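Local coordinates for StAR-related lipid transfer protein 5 (Homo sapiens, PDB 2R55) that probably binds cholesterol or other sterols and may transport them, or other lipids, within the cell, at residues E72-V86 against F218-H230. Residues are numbered along the deposited sequence; the frame is centred on the assembly and turned at random.
Sequences EGIVYGTLEEVWDCV and FYANLQKAVKQFH
V75 at the end of strand 72-75 and C85 on helix 79-86 both face L222 of the C-terminal helix. The axis of helix segment 218-227 runs nearly along the strand, at 12° and 9.7 Å, and crosses helix 79-86 at 122°. This is the START helix-grip fold: the long C-terminal helix packs against the curved sheet, and here its last turns pack into the corner formed by a strand end and the short helix that follows it. L222 fills that corner with its two methyls, CG being swung anti to the backbone N. CD1 meets V75 CG2 at 3.7 Å, the two side chains crossing at about a right angle, while CD2 presses on C85 CB at 3.4 Å and also touches V86 CG1. One turn on, V226 puts both branches on the strand end and the loop after it: CG2 lies against V75 CG2, and CG1 reaches the carbonyl O of Y76, the centre of an inverse gamma turn. The backbones close to 6.2 Å between the CA atoms of G77 and V226, with V226 CG1 against G77 CA. Toward the start of the contact, the Y219 ring turns its edge to G73 O, and its OH is hydrogen-bonded to L190 O on strand 188-197, tying the helix to the next strand of the sheet. At the other end C85 SG sits at the edge of the F229 ring, a sulfur-aromatic contact. The E81 side chain runs past F229 in the opposite direction, OE2 3.3 Å from F229 CB, its carboxylate not far from parallel to the ring. E81 also forms a capping box with T78, its backbone N bonding to T78 OG1 and OE1 weakly accepting from T78 N; the same OE1 lies 2.8 Å from H230 NE2, with carboxylate and imidazole planes turned 73° apart.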
loop_
_atom_site.group_PDB
_atom_site.type_symbol
_atom_site.label_atom_id
_atom_site.label_comp_id
_atom_site.label_asym_id
_atom_site.label_seq_id
_atom_site.Cartn_x
_atom_site.Cartn_y
_atom_site.Cartn_z
ATOM N N GLU A 72 4.304 -5.411 -9.636
ATOM C CA GLU A 72 5.133 -6.591 -9.454
ATOM C C GLU A 72 6.581 -6.294 -9.849
ATOM O O GLU A 72 6.851 -5.614 -10.857
ATOM C CB GLU A 72 4.558 -7.793 -10.218
ATOM C CG GLU A 72 5.483 -9.014 -10.314
ATOM C CD GLU A 72 4.737 -10.353 -10.354
ATOM O OE1 GLU A 72 3.620 -10.429 -10.938
ATOM O OE2 GLU A 72 5.280 -11.333 -9.789
ATOM N N GLY A 73 7.507 -6.795 -9.039
ATOM C CA GLY A 73 8.907 -6.452 -9.196
ATOM C C GLY A 73 9.819 -7.103 -8.177
ATOM O O GLY A 73 9.567 -7.034 -6.954
ATOM N N ILE A 74 10.888 -7.729 -8.699
ATOM C CA ILE A 74 11.941 -8.301 -7.871
ATOM C C ILE A 74 12.754 -7.185 -7.228
ATOM O O ILE A 74 13.353 -6.347 -7.922
ATOM C CB ILE A 74 12.868 -9.248 -8.681
ATOM C CG1 ILE A 74 12.086 -10.477 -9.170
ATOM C CG2 ILE A 74 14.032 -9.716 -7.824
ATOM C CD1 ILE A 74 12.593 -11.083 -10.464
ATOM N N VAL A 75 12.753 -7.160 -5.898
ATOM C CA VAL A 75 13.628 -6.250 -5.159
ATOM C C VAL A 75 14.903 -6.981 -4.718
ATOM O O VAL A 75 14.853 -8.094 -4.176
ATOM C CB VAL A 75 12.905 -5.529 -3.973
ATOM C CG1 VAL A 75 12.015 -6.476 -3.191
ATOM C CG2 VAL A 75 13.904 -4.853 -3.055
ATOM N N TYR A 76 16.044 -6.351 -4.969
ATOM C CA TYR A 76 17.323 -6.973 -4.699
ATOM C C TYR A 76 17.745 -6.744 -3.248
ATOM O O TYR A 76 18.650 -5.945 -2.959
ATOM C CB TYR A 76 18.374 -6.465 -5.689
ATOM C CG TYR A 76 18.161 -6.921 -7.120
ATOM C CD1 TYR A 76 19.145 -7.650 -7.790
ATOM C CD2 TYR A 76 16.985 -6.620 -7.807
ATOM C CE1 TYR A 76 18.961 -8.066 -9.107
ATOM C CE2 TYR A 76 16.789 -7.032 -9.118
ATOM C CZ TYR A 76 17.779 -7.751 -9.762
ATOM O OH TYR A 76 17.589 -8.158 -11.061
ATOM N N GLY A 77 17.070 -7.460 -2.343
ATOM C CA GLY A 77 17.357 -7.411 -0.912
ATOM C C GLY A 77 16.836 -8.624 -0.152
ATOM O O GLY A 77 15.960 -9.352 -0.639
ATOM N N THR A 78 17.389 -8.842 1.046
ATOM C CA THR A 78 16.915 -9.897 1.942
ATOM C C THR A 78 15.474 -9.604 2.318
ATOM O O THR A 78 15.087 -8.448 2.417
ATOM C CB THR A 78 17.744 -9.980 3.246
ATOM O OG1 THR A 78 17.348 -8.924 4.133
ATOM C CG2 THR A 78 19.234 -9.883 2.960
ATOM N N LEU A 79 14.702 -10.661 2.541
ATOM C CA LEU A 79 13.262 -10.584 2.810
ATOM C C LEU A 79 12.892 -9.661 3.971
ATOM O O LEU A 79 11.861 -9.005 3.932
ATOM C CB LEU A 79 12.700 -11.995 3.041
ATOM C CG LEU A 79 11.316 -12.241 3.647
ATOM C CD1 LEU A 79 10.154 -11.995 2.652
ATOM C CD2 LEU A 79 11.254 -13.649 4.172
ATOM N N GLU A 80 13.727 -9.602 5.001
ATOM C CA GLU A 80 13.393 -8.776 6.166
ATOM C C GLU A 80 13.916 -7.338 6.097
ATOM O O GLU A 80 13.501 -6.482 6.887
ATOM C CB GLU A 80 13.790 -9.482 7.463
ATOM C CG GLU A 80 12.814 -10.607 7.819
ATOM C CD GLU A 80 13.460 -11.703 8.631
ATOM O OE1 GLU A 80 13.982 -11.407 9.727
ATOM O OE2 GLU A 80 13.446 -12.864 8.173
ATOM N N GLU A 81 14.806 -7.087 5.136
ATOM C CA GLU A 81 15.159 -5.727 4.760
ATOM C C GLU A 81 14.016 -5.067 3.994
ATOM O O GLU A 81 13.613 -3.944 4.315
ATOM C CB GLU A 81 16.442 -5.708 3.927
ATOM C CG GLU A 81 17.712 -5.454 4.736
ATOM C CD GLU A 81 18.982 -5.759 3.954
ATOM O OE1 GLU A 81 18.875 -6.253 2.809
ATOM O OE2 GLU A 81 20.095 -5.515 4.484
ATOM N N VAL A 82 13.470 -5.777 3.000
ATOM C CA VAL A 82 12.385 -5.217 2.196
ATOM C C VAL A 82 11.161 -5.034 3.057
ATOM O O VAL A 82 10.412 -4.088 2.859
ATOM C CB VAL A 82 12.021 -6.049 0.930
ATOM C CG1 VAL A 82 13.254 -6.644 0.288
ATOM C CG2 VAL A 82 11.012 -7.124 1.249
ATOM N N TRP A 83 10.961 -5.929 4.018
ATOM C CA TRP A 83 9.793 -5.832 4.872
ATOM C C TRP A 83 9.953 -4.657 5.820
ATOM O O TRP A 83 9.033 -3.848 5.974
ATOM C CB TRP A 83 9.510 -7.128 5.625
ATOM C CG TRP A 83 8.496 -6.954 6.704
ATOM C CD1 TRP A 83 8.739 -6.829 8.036
ATOM C CD2 TRP A 83 7.073 -6.852 6.546
ATOM N NE1 TRP A 83 7.562 -6.665 8.724
ATOM C CE2 TRP A 83 6.522 -6.681 7.833
ATOM C CE3 TRP A 83 6.214 -6.898 5.446
ATOM C CZ2 TRP A 83 5.149 -6.561 8.052
ATOM C CZ3 TRP A 83 4.857 -6.765 5.666
ATOM C CH2 TRP A 83 4.337 -6.598 6.962
ATOM N N ASP A 84 11.132 -4.541 6.423
ATOM C CA ASP A 84 11.430 -3.394 7.285
ATOM C C ASP A 84 11.117 -2.044 6.653
ATOM O O ASP A 84 10.744 -1.098 7.345
ATOM C CB ASP A 84 12.867 -3.435 7.785
ATOM C CG ASP A 84 12.958 -3.980 9.186
ATOM O OD1 ASP A 84 11.825 -4.242 9.750
ATOM O OD2 ASP A 84 14.135 -4.150 9.717
ATOM N N CYS A 85 11.259 -1.978 5.335
ATOM C CA CYS A 85 10.942 -0.784 4.573
ATOM C C CYS A 85 9.451 -0.473 4.500
ATOM O O CYS A 85 9.046 0.684 4.695
ATOM C CB CYS A 85 11.507 -0.912 3.167
ATOM S SG CYS A 85 13.294 -0.931 3.133
ATOM N N VAL A 86 8.639 -1.492 4.229
ATOM C CA VAL A 86 7.209 -1.276 3.963
ATOM C C VAL A 86 6.316 -1.593 5.159
ATOM O O VAL A 86 5.158 -1.219 5.183
ATOM C CB VAL A 86 6.719 -2.074 2.732
ATOM C CG1 VAL A 86 7.521 -1.703 1.481
ATOM C CG2 VAL A 86 6.785 -3.582 3.006
ATOM N N PHE A 218 7.241 4.262 -6.654
ATOM C CA PHE A 218 7.246 3.570 -5.368
ATOM C C PHE A 218 8.369 2.515 -5.351
ATOM O O PHE A 218 9.187 2.469 -4.421
ATOM C CB PHE A 218 5.866 2.970 -5.115
ATOM C CG PHE A 218 5.791 2.025 -3.941
ATOM C CD1 PHE A 218 5.539 2.500 -2.656
ATOM C CD2 PHE A 218 5.909 0.646 -4.131
ATOM C CE1 PHE A 218 5.437 1.598 -1.574
ATOM C CE2 PHE A 218 5.827 -0.236 -3.055
ATOM C CZ PHE A 218 5.588 0.237 -1.779
ATOM N N TYR A 219 8.433 1.712 -6.410
ATOM C CA TYR A 219 9.442 0.661 -6.513
ATOM C C TYR A 219 10.820 1.238 -6.735
ATOM O O TYR A 219 11.797 0.755 -6.149
ATOM C CB TYR A 219 9.103 -0.348 -7.622
ATOM C CG TYR A 219 8.103 -1.400 -7.218
ATOM C CD1 TYR A 219 6.741 -1.100 -7.120
ATOM C CD2 TYR A 219 8.515 -2.708 -6.955
ATOM C CE1 TYR A 219 5.834 -2.059 -6.754
ATOM C CE2 TYR A 219 7.607 -3.679 -6.594
ATOM C CZ TYR A 219 6.266 -3.352 -6.496
ATOM O OH TYR A 219 5.363 -4.330 -6.129
ATOM N N ALA A 220 10.906 2.246 -7.594
ATOM C CA ALA A 220 12.165 2.964 -7.768
ATOM C C ALA A 220 12.712 3.398 -6.401
ATOM O O ALA A 220 13.866 3.135 -6.088
ATOM C CB ALA A 220 11.994 4.153 -8.707
ATOM N N ASN A 221 11.867 4.017 -5.576
ATOM C CA ASN A 221 12.260 4.482 -4.235
ATOM C C ASN A 221 12.640 3.337 -3.320
ATOM O O ASN A 221 13.719 3.334 -2.736
ATOM C CB ASN A 221 11.129 5.282 -3.567
ATOM C CG ASN A 221 11.031 6.707 -4.061
ATOM O OD1 ASN A 221 11.908 7.206 -4.774
ATOM N ND2 ASN A 221 9.950 7.383 -3.674
ATOM N N LEU A 222 11.740 2.369 -3.196
ATOM C CA LEU A 222 11.988 1.187 -2.376
ATOM C C LEU A 222 13.369 0.567 -2.631
ATOM O O LEU A 222 14.036 0.143 -1.684
ATOM C CB LEU A 222 10.879 0.156 -2.588
ATOM C CG LEU A 222 10.677 -1.050 -1.658
ATOM C CD1 LEU A 222 11.390 -2.277 -2.189
ATOM C CD2 LEU A 222 11.066 -0.769 -0.213
ATOM N N GLN A 223 13.787 0.526 -3.899
ATOM C CA GLN A 223 15.068 -0.080 -4.283
ATOM C C GLN A 223 16.256 0.654 -3.671
ATOM O O GLN A 223 17.140 0.030 -3.078
ATOM C CB GLN A 223 15.204 -0.155 -5.808
ATOM C CG GLN A 223 14.493 -1.361 -6.430
ATOM C CD GLN A 223 13.992 -1.097 -7.844
ATOM O OE1 GLN A 223 14.026 0.043 -8.332
ATOM N NE2 GLN A 223 13.517 -2.150 -8.507
ATOM N N LYS A 224 16.247 1.976 -3.821
ATOM C CA LYS A 224 17.246 2.876 -3.255
ATOM C C LYS A 224 17.420 2.658 -1.750
ATOM O O LYS A 224 18.604 2.657 -1.230
ATOM C CB LYS A 224 16.840 4.334 -3.557
ATOM C CG LYS A 224 17.633 5.466 -2.841
ATOM C CD LYS A 224 16.777 6.767 -2.869
ATOM C CE LYS A 224 17.178 7.780 -1.792
ATOM N NZ LYS A 224 18.330 8.667 -2.190
ATOM N N ALA A 225 16.249 2.477 -1.060
ATOM C CA ALA A 225 16.261 2.317 0.398
ATOM C C ALA A 225 16.947 1.014 0.794
ATOM O O ALA A 225 17.772 0.984 1.717
ATOM C CB ALA A 225 14.861 2.372 0.951
ATOM N N VAL A 226 16.609 -0.050 0.072
ATOM C CA VAL A 226 17.264 -1.340 0.233
ATOM C C VAL A 226 18.781 -1.217 0.043
ATOM O O VAL A 226 19.557 -1.649 0.906
ATOM C CB VAL A 226 16.662 -2.390 -0.728
ATOM C CG1 VAL A 226 17.614 -3.543 -0.946
ATOM C CG2 VAL A 226 15.337 -2.895 -0.186
ATOM N N LYS A 227 19.195 -0.613 -1.073
ATOM C CA LYS A 227 20.617 -0.512 -1.415
ATOM C C LYS A 227 21.443 0.099 -0.297
ATOM O O LYS A 227 22.601 -0.264 -0.112
ATOM C CB LYS A 227 20.830 0.273 -2.713
ATOM C CG LYS A 227 20.406 -0.485 -3.968
ATOM C CD LYS A 227 21.465 -0.375 -5.067
ATOM C CE LYS A 227 21.398 -1.574 -6.023
ATOM N NZ LYS A 227 22.663 -1.752 -6.800
ATOM N N GLN A 228 20.827 1.006 0.455
ATOM C CA GLN A 228 21.486 1.716 1.547
ATOM C C GLN A 228 21.969 0.807 2.688
ATOM O O GLN A 228 22.897 1.166 3.409
ATOM C CB GLN A 228 20.591 2.853 2.070
ATOM C CG GLN A 228 20.552 4.085 1.143
ATOM C CD GLN A 228 19.460 5.102 1.522
ATOM O OE1 GLN A 228 19.534 5.735 2.703
ATOM N NE2 GLN A 228 18.453 5.282 0.499
ATOM N N PHE A 229 21.357 -0.370 2.835
ATOM C CA PHE A 229 21.818 -1.356 3.825
ATOM C C PHE A 229 22.959 -2.215 3.289
ATOM O O PHE A 229 23.730 -2.789 4.063
ATOM C CB PHE A 229 20.669 -2.243 4.322
ATOM C CG PHE A 229 19.464 -1.473 4.803
ATOM C CD1 PHE A 229 19.565 -0.581 5.874
ATOM C CD2 PHE A 229 18.231 -1.640 4.187
ATOM C CE1 PHE A 229 18.457 0.133 6.317
ATOM C CE2 PHE A 229 17.115 -0.934 4.627
ATOM C CZ PHE A 229 17.232 -0.046 5.694
ATOM N N HIS A 230 23.074 -2.292 1.966
ATOM C CA HIS A 230 24.177 -3.020 1.333
ATOM C C HIS A 230 25.372 -2.121 1.025
ATOM O O HIS A 230 26.256 -2.489 0.248
ATOM C CB HIS A 230 23.673 -3.719 0.077
ATOM C CG HIS A 230 22.499 -4.607 0.332
ATOM N ND1 HIS A 230 21.279 -4.421 -0.286
ATOM C CD2 HIS A 230 22.350 -5.661 1.172
ATOM C CE1 HIS A 230 20.433 -5.338 0.146
ATOM N NE2 HIS A 230 21.056 -6.098 1.037
#